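Local coordinates for putative succinylglutamate desuccinylase / aspartoacylase (Shewanella amazonensis, PDB 3FMC), which is a putative zinc-dependent hydrolase of the succinylglutamate desuccinylase/aspartoacylase family, probably acting on ester bonds, though its substrate is not established, at residues 41-46 / 99-104. Residues are numbered along the deposited sequence; the frame is centred on the assembly and turned at random.
With SO4 (sulfate ion), chain K.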
loop_
_atom_site.group_PDB
_atom_site.type_symbol
_atom_site.label_atom_id
_atom_site.label_comp_id
_atom_site.label_asym_id
_atom_site.label_seq_id
_atom_site.Cartn_x
_atom_site.Cartn_y
_atom_site.Cartn_z
ATOM N N ASN C 41 -0.447 -9.462 -19.288
ATOM C CA ASN C 41 -0.229 -9.270 -17.817
ATOM C C ASN C 41 0.847 -8.215 -17.520
ATOM O O ASN C 41 1.619 -8.323 -16.533
ATOM C CB ASN C 41 0.090 -10.661 -17.185
ATOM C CG ASN C 41 -0.260 -10.813 -15.686
ATOM O OD1 ASN C 41 0.091 -11.850 -15.090
ATOM N ND2 ASN C 41 -0.971 -9.852 -15.091
ATOM N N VAL C 42 0.932 -7.213 -18.403
ATOM C CA VAL C 42 1.785 -6.053 -18.151
ATOM C C VAL C 42 1.220 -5.351 -16.906
ATOM O O VAL C 42 1.981 -4.849 -16.046
ATOM C CB VAL C 42 1.923 -5.131 -19.406
ATOM C CG1 VAL C 42 2.541 -3.745 -19.042
ATOM C CG2 VAL C 42 2.855 -5.786 -20.473
ATOM N N HIS C 43 -0.115 -5.295 -16.806
ATOM C CA HIS C 43 -0.793 -4.855 -15.566
ATOM C C HIS C 43 -0.999 -6.104 -14.706
ATOM O O HIS C 43 -1.697 -7.072 -15.108
ATOM C CB HIS C 43 -2.106 -4.148 -15.822
ATOM C CG HIS C 43 -1.969 -2.796 -16.417
ATOM N ND1 HIS C 43 -2.737 -2.388 -17.473
ATOM C CD2 HIS C 43 -1.151 -1.754 -16.120
ATOM C CE1 HIS C 43 -2.441 -1.134 -17.778
ATOM N NE2 HIS C 43 -1.460 -0.733 -16.989
ATOM N N GLY C 44 -0.328 -6.127 -13.552
ATOM C CA GLY C 44 -0.261 -7.325 -12.677
ATOM C C GLY C 44 -1.564 -8.046 -12.313
ATOM O O GLY C 44 -1.596 -9.262 -12.168
ATOM N N ALA C 45 -2.634 -7.293 -12.074
ATOM C CA ALA C 45 -3.940 -7.875 -11.712
ATOM C C ALA C 45 -4.664 -8.491 -12.900
ATOM O O ALA C 45 -5.613 -9.232 -12.700
ATOM C CB ALA C 45 -4.858 -6.828 -11.105
ATOM N N GLU C 46 -4.194 -8.203 -14.110
ATOM C CA GLU C 46 -4.913 -8.570 -15.353
ATOM C C GLU C 46 -4.463 -9.924 -15.850
ATOM O O GLU C 46 -3.970 -10.055 -16.952
ATOM C CB GLU C 46 -4.745 -7.424 -16.372
ATOM C CG GLU C 46 -5.304 -6.072 -15.824
ATOM C CD GLU C 46 -5.210 -4.932 -16.766
ATOM O OE1 GLU C 46 -4.792 -5.145 -17.953
ATOM O OE2 GLU C 46 -5.599 -3.782 -16.350
ATOM N N ASN C 99 2.053 4.424 -14.266
ATOM C CA ASN C 99 1.394 3.283 -14.918
ATOM C C ASN C 99 2.389 2.550 -15.796
ATOM O O ASN C 99 3.066 3.154 -16.627
ATOM C CB ASN C 99 0.197 3.875 -15.702
ATOM C CG ASN C 99 -0.668 2.813 -16.424
ATOM O OD1 ASN C 99 -0.220 1.728 -16.734
ATOM N ND2 ASN C 99 -1.915 3.174 -16.702
ATOM N N TRP C 100 2.505 1.241 -15.628
ATOM C CA TRP C 100 3.475 0.466 -16.422
ATOM C C TRP C 100 3.196 0.590 -17.929
ATOM O O TRP C 100 4.154 0.503 -18.741
ATOM C CB TRP C 100 3.415 -0.971 -16.076
ATOM C CG TRP C 100 3.666 -1.338 -14.618
ATOM C CD1 TRP C 100 2.788 -1.939 -13.791
ATOM C CD2 TRP C 100 4.868 -1.152 -13.866
ATOM N NE1 TRP C 100 3.366 -2.201 -12.572
ATOM C CE2 TRP C 100 4.644 -1.722 -12.586
ATOM C CE3 TRP C 100 6.106 -0.573 -14.141
ATOM C CZ2 TRP C 100 5.610 -1.703 -11.574
ATOM C CZ3 TRP C 100 7.065 -0.547 -13.118
ATOM C CH2 TRP C 100 6.808 -1.119 -11.865
ATOM N N ASN C 101 1.917 0.821 -18.267
ATOM C CA ASN C 101 1.487 0.990 -19.669
ATOM C C ASN C 101 1.466 2.443 -20.119
ATOM O O ASN C 101 0.752 2.839 -21.067
ATOM C CB ASN C 101 0.147 0.282 -19.857
ATOM C CG ASN C 101 -0.235 0.099 -21.325
ATOM O OD1 ASN C 101 0.583 -0.285 -22.160
ATOM N ND2 ASN C 101 -1.516 0.324 -21.615
ATOM N N ARG C 102 2.235 3.269 -19.419
ATOM C CA ARG C 102 2.485 4.635 -19.853
ATOM C C ARG C 102 3.999 4.828 -20.025
ATOM O O ARG C 102 4.453 5.936 -20.231
ATOM C CB ARG C 102 1.944 5.647 -18.862
ATOM C CG ARG C 102 0.446 5.663 -18.825
ATOM C CD ARG C 102 -0.200 6.016 -20.162
ATOM N NE ARG C 102 -1.642 6.014 -19.923
ATOM C CZ ARG C 102 -2.418 4.925 -19.968
ATOM N NH1 ARG C 102 -1.958 3.763 -20.403
ATOM N NH2 ARG C 102 -3.701 5.037 -19.638
ATOM N N GLU C 103 4.762 3.736 -19.952
ATOM C CA GLU C 103 6.232 3.798 -20.035
ATOM C C GLU C 103 6.868 3.469 -21.385
ATOM O O GLU C 103 8.091 3.395 -21.521
ATOM C CB GLU C 103 6.785 2.875 -18.960
ATOM C CG GLU C 103 6.695 3.453 -17.554
ATOM C CD GLU C 103 7.813 4.412 -17.227
ATOM O OE1 GLU C 103 8.406 5.046 -18.156
ATOM O OE2 GLU C 103 8.112 4.507 -16.021
ATOM N N TYR C 104 6.058 3.298 -22.420
ATOM C CA TYR C 104 6.660 2.947 -23.731
ATOM C C TYR C 104 7.356 4.153 -24.358
ATOM O O TYR C 104 7.142 5.293 -23.957
ATOM C CB TYR C 104 5.636 2.249 -24.657
ATOM C CG TYR C 104 5.217 0.863 -24.150
ATOM C CD1 TYR C 104 5.916 -0.277 -24.511
ATOM C CD2 TYR C 104 4.153 0.694 -23.279
ATOM C CE1 TYR C 104 5.588 -1.502 -24.065
ATOM C CE2 TYR C 104 3.810 -0.546 -22.809
ATOM C CZ TYR C 104 4.536 -1.664 -23.187
ATOM O OH TYR C 104 4.119 -2.901 -22.735
HETATM S S SO4 K . -4.682 1.480 -19.510
HETATM O O1 SO4 K . -3.229 1.574 -19.245
HETATM O O2 SO4 K . -5.308 2.755 -19.169
HETATM O O3 SO4 K . -5.392 0.390 -18.773
HETATM O O4 SO4 K . -4.840 1.176 -20.944
#
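In what is probably the zinc pocket of this hydrolase, His43 meets Asn99 beside a bound sulfate, probably from the crystallisation liquor. The imidazole NE2 donates to Asn99 OD1 at 2.8 Å, nearly straight (169°) and in the ring plane. The same oxygen takes the backbone N of Asn101, also at 2.8 Å, closing an Asx turn; the two donors come from opposite faces of the carbonyl plane. The ring is held by this bond, and on its ND1 side by a weak one to Glu46 OE1, which together would limit its rotation. Asn101 CB lies 3.4 Å from His43 NE2, and with CG anti to the backbone N (chi1 -166°) its amide swings to the sulfate. There ND2 of Asn99, ND2 of Asn101 and NH1 of Arg102 converge on sulfate O1, the last at 2.8 Å, while Arg102 NH2 grips O2; Arg91 adds a further bond to the anion. Away from the sulfate, Val42 CG2 lies 3.9 Å from Tyr104 OH. His43 and Glu46, with His172, are disposed as a His-Glu-His zinc site would be, consistent with the M14 carboxypeptidase fold, beside which the Asn-Arg pair cradles an anion, as in the substrate-carboxylate pocket of relatives.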